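PDB 4XJW: sialidase B from Streptococcus pneumoniae serotype 4, which cleaves terminal sialic acid from oligosaccharides, glycoproteins and glycolipids, working as an intramolecular trans-sialidase of glycosyl hydrolase family 33. Local coordinates for residues A81-N86 against T135-S140; G75-D80 against N86-R91; S21-K26 against A48-S53; V109-S114 against T120-G125; T118-M121 against I126-F129. The protein carries 1 engineered substitution. All blocks are in the same frame, centred on the assembly; numbering follows the deposited sequence.

Interaction 1. Residues A81-N86 against T135-S140; sequences AQKGIN and TFLPIS
At one rim of the concanavalin A-like beta sandwich, I85 and K83 of a hairpin turn close onto L137 of the loop that follows strand 126-132. The turn ends in a G1 beta bulge: G84, with positive phi, and I85 together face D80, and I85 opens the second strand of the hairpin. I85 and L137 carry most of the contact, their side chains sliding past each other in opposite directions. The branch methyl CG2 of I85 lies anti to the backbone N and comes to 3.7 Å from L137 CD2, while its other end, CD1, rests 3.9 Å from L137 CB. That same CD1 also meets T135 CG2 at 4.0 Å, the two side chains meeting at a slant.

K83 meets the other methyl of the leucine, CD1, crossing the side chain at about a right angle so that its aliphatic middle does the touching. Extended chi2 and chi3 (174° and 180°) carry its CD and CE across L137, while the bend at chi4 turns NZ to a salt bridge with D80 and a hydrogen bond to the carbonyl of N141. The closest approach is K83 CD to L137 CD1, 3.6 Å.

Interaction 2. Residues G75-D80 against N86-R91; sequences GVEIRD and NYLFSR. With PO4 (phosphate ion), chain D.
R79 and N86 meet across the beta hairpin of strands 74-80 and 85-91 because the arginine chain, extended through chi2, kinks at chi3 (67°) and swings its guanidinium beside the neighbouring strand. There R79 NE gives N86 OD1 a hydrogen bond of 2.9 Å that is nearly straight (168°) and runs in the guanidinium plane; R79 NH2 adds a weak second bond to the same oxygen. The amide plane is turned 65° from the guanidinium. At another edge position R79 NH1 binds O2 of a phosphate ion at 2.7 Å, and it also bonds Y63 OH. The phosphate, probably from the crystallisation liquor, has R155 as a further partner.

The backbones run antiparallel. V76 with F89 and I78 with Y87 are hydrogen-bonded pairs, each joined by two N-H...O=C bonds. E77 OE1 reaches the carbonyl of Y87 through a water that donates to both, while its OE2 bonds Y63 OH.

The side chains of V76, I78, Y87 and F89 point to the face turned toward strands 118-123 and 126-132 of the other sheet of the sandwich. On it the rim of the F89 ring receives two aliphatic branches near its plane: V76 CG2 lies 3.9 Å from F89 CD2, and I78 CD1 lies 3.7 Å from F89 CE2.

Interaction 3. Residues S21-K26 against A48-S53; sequences SLLLDK and ALFGLS
Two pairs of apolar groups make this contact, and each pair meets through a single closest approach. L23 CD2 comes to the edge of the F50 ring, near its plane, 4.0 Å from F50 CE1; the two side chains approach from opposite directions. L24 CD2 lies 4.1 Å from L52 CD2, these leucines sliding past each other in opposite directions. F50 has CG anti to the backbone N (chi1 171°), and this carries the far end of its ring nearer to the short helix than the start of the side chain.

The next shell belongs to strand 147-150, the neighbour of strand 46-53 in the six-stranded sheet of the concanavalin A-like sandwich. A148 touches both L23 and L52, and L150 touches F50, while I4 touches L23 and I145 touches L24. L49 and F50 form a classic beta bulge, both facing I66.

On the helix side, the turn after L23 is fixed by a backbone bond from K26 N to L23 O of 3.0 Å. K26 NZ folds back into a salt bridge with D25 OD1, also 3.0 Å, on the syn side of the carboxylate but 33° out of its plane.

With methyl groups and an aromatic C-H edge alone at the meeting points, adhesion here probably rests on burial and dispersion, which set few demands on exact orientation.

Interaction 4. Residues V109-S114 against T120-G125; sequences VFVSDS and TMYVNG
This is a buried, antiparallel strand pairing within the hairpin of strands 102-113 and 118-123, and hydrogen-bonded and non-hydrogen-bonded pairs alternate along it. V109 with Y122 and V111 with T120 are of the first kind. Each has two backbone bonds, among them V111 N to T120 O at 2.8 Å, almost linear at 177°. Between them F110 and M121 form the non-hydrogen-bonded pair.

The F110 and M121 side chains cross at about a right angle. M121 is bent at both chi2 and chi3, which curls its terminal methyl back so that CE rests 3.7 Å from F110 CD1. Its sulfur makes a Met-aromatic contact of oblique geometry, with M121 SD 5.4 Å from the F110 ring centroid. Both residues also touch V76 of the facing sheet.

On the other face the Y122 ring sets its edge against the first strand: its CD1 lies 3.5 Å from V109 O, which sits in the ring plane, and its CE1 is 4.2 Å from V111 CG2. The hydroxyl of Y122 bonds D179. A water lies 2.7 Å from T120 OG1 and weakly reaches V111 O; S130 is a second partner of that threonine hydroxyl.

F110 and M121 thus turn to the opposing sheet, Y122 and the valines to the face away from strand 74-80, where A176 touches V111, as expected in a beta sandwich, here the concanavalin A-like N-terminal domain.

Interaction 5. Residues T118-M121 against I126-F129; sequences TYTM and IEVF
Two backbone hydrogen bonds, both gripping M121, join these strands: M121 N donates to F129 O at 2.9 Å, and M121 O accepts from V128 N, also at 2.9 Å. Weaker C-H...O contacts flank them, with T120 CA 3.3 Å from F129 O and E127 CA turned to M121 O. The methyl T120 CG2 also comes near the F129 carbonyl oxygen, at 3.5 Å from F129 O.

V128 and F129 form a classic beta bulge opposite M121, set in the tight hairpin of strands 118-123 and 126-132 in the seven-stranded sheet of the sandwich. The segment axes are splayed, 129° between their chain directions, which is consistent with the bulge.

The aromatic contact is a CH-pi interaction. F129 CG lies between the backbone N and the carbonyl carbon (chi1 62°), which lays the ring across the methionine; M121 CB then stands 3.5 Å from the F129 ring centroid, 18° off the normal and displaced toward the rim at CZ. V76 and F89 of the facing sheet also touch F129.

Among contacts between aliphatic carbons, M121 and V128 lie side by side and point the same way, M121 CG being 3.5 Å from V128 CG2. T120 and E127 meet on the other side of the strands, where the glutamate chain is extended and its CG passes 3.9 Å from T120 CG2.

Together the five contacts sample both layers of one sandwich. Interactions 4 and 5, with centres about 5 Å apart, share T120 and M121 in one sheet; interactions 1, 2 and 3 reach the other, and V76 CG1 of interaction 2 bridges the layers, 3.5 Å from M121 CE. Interaction 1 lies at the rim and ties the layers together: T135 O is 2.6 Å from Y87 OH of interaction 2, and L137 O is 2.6 Å from Y119 OH of interaction 5. Interaction 3 is more remote, touching interaction 1 where I139 CD1 meets L52 CD1 at 4.0 Å. All lie away from the inhibitor pocket and from the probable catalytic residues D232, E503 and Y615, and so concern the architecture of the N-terminal domain.

Interaction 1. Residues A81-N86 against T135-S140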
# COMPACT_ATOMS: atom_id res chain seq x y z
N ALA A 81 -17.31 23.62 26.87
CA ALA A 81 -16.41 24.51 27.60
C ALA A 81 -16.61 24.40 29.11
O ALA A 81 -15.66 24.59 29.87
CB ALA A 81 -16.60 25.94 27.15
N GLN A 82 -17.83 24.12 29.53
CA GLN A 82 -18.14 24.03 30.95
C GLN A 82 -17.63 22.73 31.56
O GLN A 82 -17.40 22.64 32.77
CB GLN A 82 -19.64 24.18 31.20
CG GLN A 82 -20.15 25.62 31.06
CD GLN A 82 -20.25 26.07 29.61
OE1 GLN A 82 -20.96 25.46 28.81
NE2 GLN A 82 -19.56 27.15 29.27
N LYS A 83 -17.46 21.71 30.72
CA LYS A 83 -16.86 20.45 31.17
C LYS A 83 -15.35 20.45 30.92
O LYS A 83 -14.63 19.57 31.39
CB LYS A 83 -17.51 19.26 30.46
CG LYS A 83 -19.01 19.10 30.71
CD LYS A 83 -19.61 17.98 29.84
CE LYS A 83 -21.11 17.80 30.08
NZ LYS A 83 -21.90 19.06 29.86
N GLY A 84 -14.86 21.46 30.20
CA GLY A 84 -13.45 21.55 29.87
C GLY A 84 -13.00 20.46 28.92
O GLY A 84 -11.85 20.00 28.98
N ILE A 85 -13.90 20.04 28.04
CA ILE A 85 -13.61 18.97 27.10
C ILE A 85 -13.55 19.51 25.68
O ILE A 85 -14.46 20.21 25.22
CB ILE A 85 -14.68 17.86 27.16
CG1 ILE A 85 -14.59 17.11 28.49
CG2 ILE A 85 -14.51 16.87 25.99
CD1 ILE A 85 -15.75 16.19 28.77
N ASN A 86 -12.47 19.18 24.98
CA ASN A 86 -12.34 19.55 23.58
C ASN A 86 -11.69 18.43 22.78
O ASN A 86 -10.47 18.39 22.64
CB ASN A 86 -11.55 20.83 23.42
CG ASN A 86 -12.27 22.03 24.00
OD1 ASN A 86 -13.19 22.56 23.39
ND2 ASN A 86 -11.86 22.45 25.19
N THR A 135 -12.66 10.67 30.17
CA THR A 135 -13.88 11.39 30.50
C THR A 135 -14.74 11.49 29.25
O THR A 135 -14.43 12.23 28.32
CB THR A 135 -13.58 12.78 31.05
OG1 THR A 135 -12.67 12.67 32.15
CG2 THR A 135 -14.87 13.46 31.51
N PHE A 136 -15.83 10.73 29.24
CA PHE A 136 -16.68 10.68 28.07
C PHE A 136 -17.61 11.88 28.01
O PHE A 136 -18.11 12.35 29.03
CB PHE A 136 -17.50 9.39 28.09
CG PHE A 136 -18.31 9.16 26.85
CD1 PHE A 136 -17.70 8.72 25.68
CD2 PHE A 136 -19.69 9.38 26.84
CE1 PHE A 136 -18.44 8.51 24.53
CE2 PHE A 136 -20.44 9.17 25.70
CZ PHE A 136 -19.81 8.73 24.53
N LEU A 137 -17.83 12.38 26.79
CA LEU A 137 -18.78 13.45 26.54
C LEU A 137 -19.85 12.96 25.58
O LEU A 137 -19.62 12.88 24.37
CB LEU A 137 -18.07 14.68 25.96
CG LEU A 137 -18.95 15.88 25.57
CD1 LEU A 137 -19.90 16.26 26.71
CD2 LEU A 137 -18.10 17.07 25.15
N PRO A 138 -21.03 12.62 26.11
CA PRO A 138 -22.17 12.25 25.27
C PRO A 138 -22.52 13.42 24.36
O PRO A 138 -22.54 14.56 24.83
CB PRO A 138 -23.29 12.01 26.29
CG PRO A 138 -22.58 11.70 27.58
CD PRO A 138 -21.35 12.55 27.55
N ILE A 139 -22.78 13.17 23.08
CA ILE A 139 -23.07 14.26 22.17
C ILE A 139 -24.39 14.94 22.54
O ILE A 139 -24.59 16.12 22.26
CB ILE A 139 -23.07 13.83 20.67
CG1 ILE A 139 -24.21 12.85 20.39
CG2 ILE A 139 -21.74 13.24 20.28
CD1 ILE A 139 -24.36 12.49 18.91
N SER A 140 -25.27 14.20 23.21
CA SER A 140 -26.55 14.74 23.65
C SER A 140 -26.44 15.53 24.95
O SER A 140 -27.41 16.16 25.39
CB SER A 140 -27.53 13.59 23.88
OG SER A 140 -27.03 12.73 24.88

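Interaction 2. Residues G75-D80 against N86-R91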
# COMPACT_ATOMS: atom_id res chain seq x y z
N GLY A 75 -13.58 13.69 10.11
CA GLY A 75 -13.35 13.83 11.53
C GLY A 75 -14.57 14.25 12.30
O GLY A 75 -15.65 14.49 11.72
N VAL A 76 -14.42 14.29 13.63
CA VAL A 76 -15.44 14.83 14.51
C VAL A 76 -14.81 15.77 15.53
O VAL A 76 -13.63 15.64 15.88
CB VAL A 76 -16.22 13.76 15.29
CG1 VAL A 76 -17.02 12.85 14.35
CG2 VAL A 76 -15.29 12.95 16.19
N GLU A 77 -15.62 16.71 16.00
CA GLU A 77 -15.29 17.54 17.15
C GLU A 77 -16.35 17.29 18.21
O GLU A 77 -17.53 17.15 17.88
CB GLU A 77 -15.32 19.00 16.76
CG GLU A 77 -14.27 19.43 15.78
CD GLU A 77 -14.02 20.91 15.90
OE1 GLU A 77 -13.31 21.32 16.85
OE2 GLU A 77 -14.58 21.67 15.08
N ILE A 78 -15.93 17.22 19.47
CA ILE A 78 -16.87 17.07 20.58
C ILE A 78 -16.39 18.01 21.68
O ILE A 78 -15.35 17.78 22.30
CB ILE A 78 -16.97 15.61 21.08
CG1 ILE A 78 -16.85 14.63 19.92
CG2 ILE A 78 -18.28 15.39 21.81
CD1 ILE A 78 -16.03 13.41 20.23
N ARG A 79 -17.14 19.09 21.91
CA ARG A 79 -16.64 20.19 22.72
C ARG A 79 -17.67 20.70 23.72
O ARG A 79 -18.84 20.89 23.38
CB ARG A 79 -16.21 21.35 21.83
CG ARG A 79 -15.27 20.95 20.70
CD ARG A 79 -14.83 22.14 19.89
NE ARG A 79 -14.00 23.03 20.68
CZ ARG A 79 -13.53 24.21 20.27
NH1 ARG A 79 -13.82 24.65 19.05
NH2 ARG A 79 -12.78 24.93 21.08
N ASP A 80 -17.22 20.93 24.95
CA ASP A 80 -18.08 21.50 25.99
C ASP A 80 -17.18 22.30 26.91
O ASP A 80 -16.37 21.73 27.65
CB ASP A 80 -18.80 20.39 26.76
CG ASP A 80 -19.82 20.92 27.77
OD1 ASP A 80 -19.49 21.85 28.53
OD2 ASP A 80 -20.95 20.39 27.80
N ASN A 86 -12.47 19.18 24.98
CA ASN A 86 -12.34 19.55 23.58
C ASN A 86 -11.69 18.43 22.78
O ASN A 86 -10.47 18.39 22.64
CB ASN A 86 -11.55 20.83 23.42
CG ASN A 86 -12.27 22.03 24.00
OD1 ASN A 86 -13.19 22.56 23.39
ND2 ASN A 86 -11.86 22.45 25.19
N TYR A 87 -12.51 17.54 22.26
CA TYR A 87 -12.00 16.39 21.53
C TYR A 87 -12.04 16.65 20.03
O TYR A 87 -13.00 17.21 19.51
CB TYR A 87 -12.82 15.15 21.87
CG TYR A 87 -12.70 14.68 23.30
CD1 TYR A 87 -11.51 14.84 24.01
CD2 TYR A 87 -13.77 14.06 23.94
CE1 TYR A 87 -11.40 14.40 25.32
CE2 TYR A 87 -13.66 13.61 25.24
CZ TYR A 87 -12.48 13.79 25.93
OH TYR A 87 -12.38 13.35 27.23
N LEU A 88 -10.97 16.26 19.36
CA LEU A 88 -10.91 16.29 17.91
C LEU A 88 -10.30 14.97 17.46
O LEU A 88 -9.16 14.67 17.80
CB LEU A 88 -10.05 17.47 17.43
CG LEU A 88 -9.68 17.43 15.94
CD1 LEU A 88 -10.88 17.70 15.09
CD2 LEU A 88 -8.56 18.42 15.62
N PHE A 89 -11.08 14.19 16.72
CA PHE A 89 -10.60 12.91 16.16
C PHE A 89 -10.79 12.93 14.66
O PHE A 89 -11.82 13.37 14.17
CB PHE A 89 -11.39 11.73 16.74
CG PHE A 89 -11.44 11.72 18.22
CD1 PHE A 89 -10.28 11.62 18.97
CD2 PHE A 89 -12.66 11.82 18.88
CE1 PHE A 89 -10.32 11.62 20.35
CE2 PHE A 89 -12.70 11.82 20.27
CZ PHE A 89 -11.53 11.72 21.00
N SER A 90 -9.79 12.44 13.93
CA SER A 90 -9.90 12.46 12.48
C SER A 90 -8.95 11.45 11.87
O SER A 90 -8.04 10.95 12.54
CB SER A 90 -9.57 13.86 11.95
OG SER A 90 -8.19 14.12 12.10
N ARG A 91 -9.17 11.13 10.60
CA ARG A 91 -8.18 10.41 9.83
C ARG A 91 -8.16 10.90 8.39
O ARG A 91 -9.22 11.03 7.76
CB ARG A 91 -8.43 8.91 9.83
CG ARG A 91 -7.18 8.14 9.43
CD ARG A 91 -7.52 6.73 8.95
NE ARG A 91 -7.96 6.71 7.56
CZ ARG A 91 -8.22 5.59 6.89
NH1 ARG A 91 -8.10 4.42 7.50
NH2 ARG A 91 -8.61 5.66 5.62
P PO4 D . -12.53 26.99 16.55
O1 PO4 D . -13.08 28.11 15.71
O2 PO4 D . -13.11 27.05 17.95
O3 PO4 D . -12.93 25.68 15.90
O4 PO4 D . -11.03 27.11 16.61
O HOH W 1 -12.21 20.04 19.06

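Interaction 3. Residues S21-K26 against A48-S53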
# COMPACT_ATOMS: atom_id res chain seq x y z
N SER A 21 -36.16 20.99 15.10
CA SER A 21 -37.49 20.57 15.55
C SER A 21 -37.70 19.07 15.36
O SER A 21 -38.49 18.45 16.09
CB SER A 21 -38.58 21.35 14.81
OG SER A 21 -38.52 21.12 13.42
N LEU A 22 -37.00 18.49 14.40
CA LEU A 22 -37.17 17.08 14.04
C LEU A 22 -36.30 16.15 14.88
O LEU A 22 -36.43 14.93 14.80
CB LEU A 22 -36.86 16.89 12.56
CG LEU A 22 -37.81 17.61 11.61
CD1 LEU A 22 -37.28 17.58 10.18
CD2 LEU A 22 -39.19 16.99 11.70
N LEU A 23 -35.41 16.72 15.69
CA LEU A 23 -34.33 15.94 16.28
C LEU A 23 -34.09 16.18 17.77
O LEU A 23 -33.93 15.24 18.54
CB LEU A 23 -33.05 16.16 15.46
CG LEU A 23 -31.80 15.32 15.75
CD1 LEU A 23 -32.17 13.87 15.94
CD2 LEU A 23 -30.80 15.47 14.62
N LEU A 24 -34.07 17.44 18.19
CA LEU A 24 -33.59 17.77 19.54
C LEU A 24 -34.39 17.18 20.71
O LEU A 24 -33.80 16.78 21.73
CB LEU A 24 -33.41 19.28 19.71
CG LEU A 24 -32.31 19.84 18.82
CD1 LEU A 24 -32.21 21.34 18.97
CD2 LEU A 24 -30.99 19.18 19.14
N ASP A 25 -35.71 17.12 20.59
CA ASP A 25 -36.51 16.53 21.65
C ASP A 25 -36.37 15.00 21.70
O ASP A 25 -36.65 14.37 22.72
CB ASP A 25 -37.98 16.94 21.51
CG ASP A 25 -38.39 17.21 20.07
OD1 ASP A 25 -37.90 16.51 19.16
OD2 ASP A 25 -39.21 18.13 19.86
N LYS A 26 -35.92 14.42 20.59
CA LYS A 26 -35.79 12.97 20.48
C LYS A 26 -34.46 12.47 21.04
O LYS A 26 -34.34 11.30 21.39
CB LYS A 26 -35.89 12.54 19.02
CG LYS A 26 -36.73 13.46 18.14
CD LYS A 26 -38.21 13.31 18.45
CE LYS A 26 -39.07 13.56 17.21
NZ LYS A 26 -39.11 15.00 16.81
N ALA A 48 -18.52 21.19 7.56
CA ALA A 48 -19.29 20.33 8.46
C ALA A 48 -20.45 19.70 7.72
O ALA A 48 -21.18 20.39 6.99
CB ALA A 48 -19.79 21.13 9.67
N LEU A 49 -20.63 18.40 7.89
CA LEU A 49 -21.77 17.71 7.31
C LEU A 49 -22.96 17.75 8.27
O LEU A 49 -24.11 17.90 7.85
CB LEU A 49 -21.39 16.27 6.97
CG LEU A 49 -20.27 16.15 5.93
CD1 LEU A 49 -19.85 14.70 5.72
CD2 LEU A 49 -20.68 16.80 4.61
N PHE A 50 -22.67 17.63 9.56
CA PHE A 50 -23.69 17.56 10.60
C PHE A 50 -23.16 18.26 11.83
O PHE A 50 -22.00 18.10 12.19
CB PHE A 50 -24.00 16.08 10.92
CG PHE A 50 -24.88 15.88 12.12
CD1 PHE A 50 -26.27 15.95 12.00
CD2 PHE A 50 -24.33 15.61 13.36
CE1 PHE A 50 -27.08 15.75 13.11
CE2 PHE A 50 -25.14 15.41 14.48
CZ PHE A 50 -26.52 15.48 14.35
N GLY A 51 -24.02 19.06 12.46
CA GLY A 51 -23.67 19.77 13.67
C GLY A 51 -24.78 19.73 14.71
O GLY A 51 -25.97 19.78 14.39
N LEU A 52 -24.37 19.60 15.97
CA LEU A 52 -25.26 19.75 17.11
C LEU A 52 -24.61 20.79 18.01
O LEU A 52 -23.51 20.55 18.53
CB LEU A 52 -25.38 18.45 17.90
CG LEU A 52 -26.20 17.31 17.32
CD1 LEU A 52 -25.97 16.06 18.16
CD2 LEU A 52 -27.67 17.68 17.30
N SER A 53 -25.24 21.94 18.21
CA SER A 53 -24.55 22.98 18.94
C SER A 53 -25.40 23.75 19.93
O SER A 53 -26.61 23.86 19.77
CB SER A 53 -23.94 23.99 17.96
OG SER A 53 -24.97 24.71 17.30

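Interaction 4. Residues V109-S114 against T120-G125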
# COMPACT_ATOMS: atom_id res chain seq x y z
N VAL A 109 -20.75 6.00 9.25
CA VAL A 109 -21.39 5.57 10.49
C VAL A 109 -20.54 6.02 11.67
O VAL A 109 -19.38 5.62 11.79
CB VAL A 109 -21.53 4.04 10.56
CG1 VAL A 109 -22.22 3.63 11.87
CG2 VAL A 109 -22.32 3.53 9.37
N PHE A 110 -21.11 6.84 12.55
CA PHE A 110 -20.36 7.31 13.71
C PHE A 110 -21.04 6.81 14.97
O PHE A 110 -22.23 7.03 15.16
CB PHE A 110 -20.28 8.83 13.73
CG PHE A 110 -19.57 9.36 14.95
CD1 PHE A 110 -18.20 9.18 15.09
CD2 PHE A 110 -20.27 10.02 15.95
CE1 PHE A 110 -17.53 9.66 16.21
CE2 PHE A 110 -19.62 10.50 17.08
CZ PHE A 110 -18.24 10.32 17.20
N VAL A 111 -20.28 6.11 15.80
CA VAL A 111 -20.82 5.54 17.03
C VAL A 111 -20.23 6.24 18.26
O VAL A 111 -19.00 6.29 18.45
CB VAL A 111 -20.56 4.02 17.08
CG1 VAL A 111 -21.15 3.44 18.35
CG2 VAL A 111 -21.15 3.33 15.85
N SER A 112 -21.11 6.79 19.10
CA SER A 112 -20.72 7.45 20.34
C SER A 112 -21.21 6.59 21.51
O SER A 112 -22.40 6.57 21.82
CB SER A 112 -21.34 8.86 20.38
OG SER A 112 -20.96 9.58 21.53
N ASP A 113 -20.28 5.88 22.14
CA ASP A 113 -20.61 4.79 23.06
C ASP A 113 -20.25 5.16 24.49
O ASP A 113 -19.09 5.11 24.89
CB ASP A 113 -19.85 3.53 22.63
CG ASP A 113 -20.28 2.29 23.40
OD1 ASP A 113 -21.00 2.42 24.40
OD2 ASP A 113 -19.87 1.19 22.98
N SER A 114 -21.27 5.50 25.28
CA SER A 114 -21.05 5.93 26.66
C SER A 114 -20.54 4.83 27.59
O SER A 114 -19.71 5.08 28.47
CB SER A 114 -22.31 6.60 27.24
OG SER A 114 -23.44 5.76 27.22
N THR A 120 -16.22 5.91 17.63
CA THR A 120 -15.72 5.14 16.50
C THR A 120 -16.34 5.63 15.20
O THR A 120 -17.56 5.78 15.12
CB THR A 120 -16.09 3.65 16.66
OG1 THR A 120 -15.60 3.16 17.91
CG2 THR A 120 -15.51 2.80 15.53
N MET A 121 -15.50 5.83 14.18
CA MET A 121 -15.97 6.29 12.88
C MET A 121 -15.72 5.25 11.80
O MET A 121 -14.61 4.73 11.69
CB MET A 121 -15.25 7.57 12.49
CG MET A 121 -15.61 8.07 11.09
SD MET A 121 -17.26 8.82 11.04
CE MET A 121 -16.88 10.37 11.85
N TYR A 122 -16.75 4.95 11.01
CA TYR A 122 -16.60 4.08 9.84
C TYR A 122 -16.98 4.88 8.61
O TYR A 122 -17.95 5.62 8.63
CB TYR A 122 -17.54 2.88 9.92
CG TYR A 122 -17.48 2.05 11.18
CD1 TYR A 122 -18.22 2.39 12.30
CD2 TYR A 122 -16.71 0.89 11.23
CE1 TYR A 122 -18.19 1.61 13.45
CE2 TYR A 122 -16.68 0.10 12.36
CZ TYR A 122 -17.42 0.47 13.47
OH TYR A 122 -17.39 -0.30 14.61
N VAL A 123 -16.21 4.74 7.54
CA VAL A 123 -16.65 5.30 6.27
C VAL A 123 -16.47 4.23 5.22
O VAL A 123 -15.41 3.61 5.15
CB VAL A 123 -15.83 6.55 5.88
CG1 VAL A 123 -16.33 7.08 4.55
CG2 VAL A 123 -15.94 7.62 6.96
N ASN A 124 -17.53 3.98 4.43
CA ASN A 124 -17.49 2.98 3.37
C ASN A 124 -17.11 1.58 3.87
O ASN A 124 -16.41 0.83 3.18
CB ASN A 124 -16.63 3.47 2.21
CG ASN A 124 -17.18 4.73 1.60
OD1 ASN A 124 -18.39 4.94 1.65
ND2 ASN A 124 -16.33 5.57 1.04
N GLY A 125 -17.57 1.26 5.07
CA GLY A 125 -17.37 -0.05 5.64
C GLY A 125 -15.98 -0.26 6.21
O GLY A 125 -15.57 -1.40 6.46
O HOH W 2 -17.64 3.47 19.69

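Interaction 5. Residues T118-M121 against I126-F129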
# COMPACT_ATOMS: atom_id res chain seq x y z
N THR A 118 -16.15 5.26 24.15
CA THR A 118 -15.42 5.20 22.90
C THR A 118 -16.18 5.88 21.76
O THR A 118 -17.41 5.80 21.70
CB THR A 118 -15.11 3.74 22.54
OG1 THR A 118 -14.24 3.19 23.55
CG2 THR A 118 -14.42 3.64 21.18
N TYR A 119 -15.44 6.57 20.90
CA TYR A 119 -16.00 7.17 19.70
C TYR A 119 -15.38 6.43 18.52
O TYR A 119 -14.16 6.33 18.42
CB TYR A 119 -15.63 8.65 19.61
CG TYR A 119 -16.06 9.50 20.78
CD1 TYR A 119 -17.37 9.96 20.89
CD2 TYR A 119 -15.15 9.88 21.75
CE1 TYR A 119 -17.77 10.76 21.96
CE2 TYR A 119 -15.53 10.70 22.82
CZ TYR A 119 -16.85 11.12 22.92
OH TYR A 119 -17.23 11.93 23.97
N THR A 120 -16.22 5.91 17.63
CA THR A 120 -15.72 5.14 16.50
C THR A 120 -16.34 5.63 15.20
O THR A 120 -17.56 5.78 15.12
CB THR A 120 -16.09 3.65 16.66
OG1 THR A 120 -15.60 3.16 17.91
CG2 THR A 120 -15.51 2.80 15.53
N MET A 121 -15.50 5.83 14.18
CA MET A 121 -15.97 6.29 12.88
C MET A 121 -15.72 5.25 11.80
O MET A 121 -14.61 4.73 11.69
CB MET A 121 -15.25 7.57 12.49
CG MET A 121 -15.61 8.07 11.09
SD MET A 121 -17.26 8.82 11.04
CE MET A 121 -16.88 10.37 11.85
N ILE A 126 -15.26 0.83 6.42
CA ILE A 126 -13.92 0.78 6.97
C ILE A 126 -13.84 1.60 8.26
O ILE A 126 -14.17 2.79 8.28
CB ILE A 126 -12.91 1.35 5.95
CG1 ILE A 126 -12.88 0.48 4.70
CG2 ILE A 126 -11.52 1.43 6.55
CD1 ILE A 126 -12.08 1.10 3.55
N GLU A 127 -13.41 0.96 9.35
CA GLU A 127 -13.16 1.67 10.60
C GLU A 127 -11.94 2.56 10.46
O GLU A 127 -10.82 2.07 10.32
CB GLU A 127 -12.95 0.70 11.75
CG GLU A 127 -12.86 1.40 13.10
CD GLU A 127 -12.41 0.47 14.21
OE1 GLU A 127 -13.19 -0.44 14.57
OE2 GLU A 127 -11.29 0.66 14.72
N VAL A 128 -12.16 3.87 10.48
CA VAL A 128 -11.06 4.83 10.26
C VAL A 128 -10.48 5.40 11.55
O VAL A 128 -9.33 5.84 11.56
CB VAL A 128 -11.45 5.96 9.26
CG1 VAL A 128 -11.80 5.38 7.87
CG2 VAL A 128 -12.60 6.79 9.81
N PHE A 129 -11.27 5.41 12.61
CA PHE A 129 -10.73 5.63 13.96
C PHE A 129 -11.63 5.08 15.04
O PHE A 129 -12.84 4.91 14.85
CB PHE A 129 -10.32 7.10 14.23
CG PHE A 129 -11.46 8.11 14.17
CD1 PHE A 129 -12.37 8.24 15.21
CD2 PHE A 129 -11.58 8.94 13.06
CE1 PHE A 129 -13.40 9.19 15.15
CE2 PHE A 129 -12.60 9.89 12.98
CZ PHE A 129 -13.50 10.02 14.03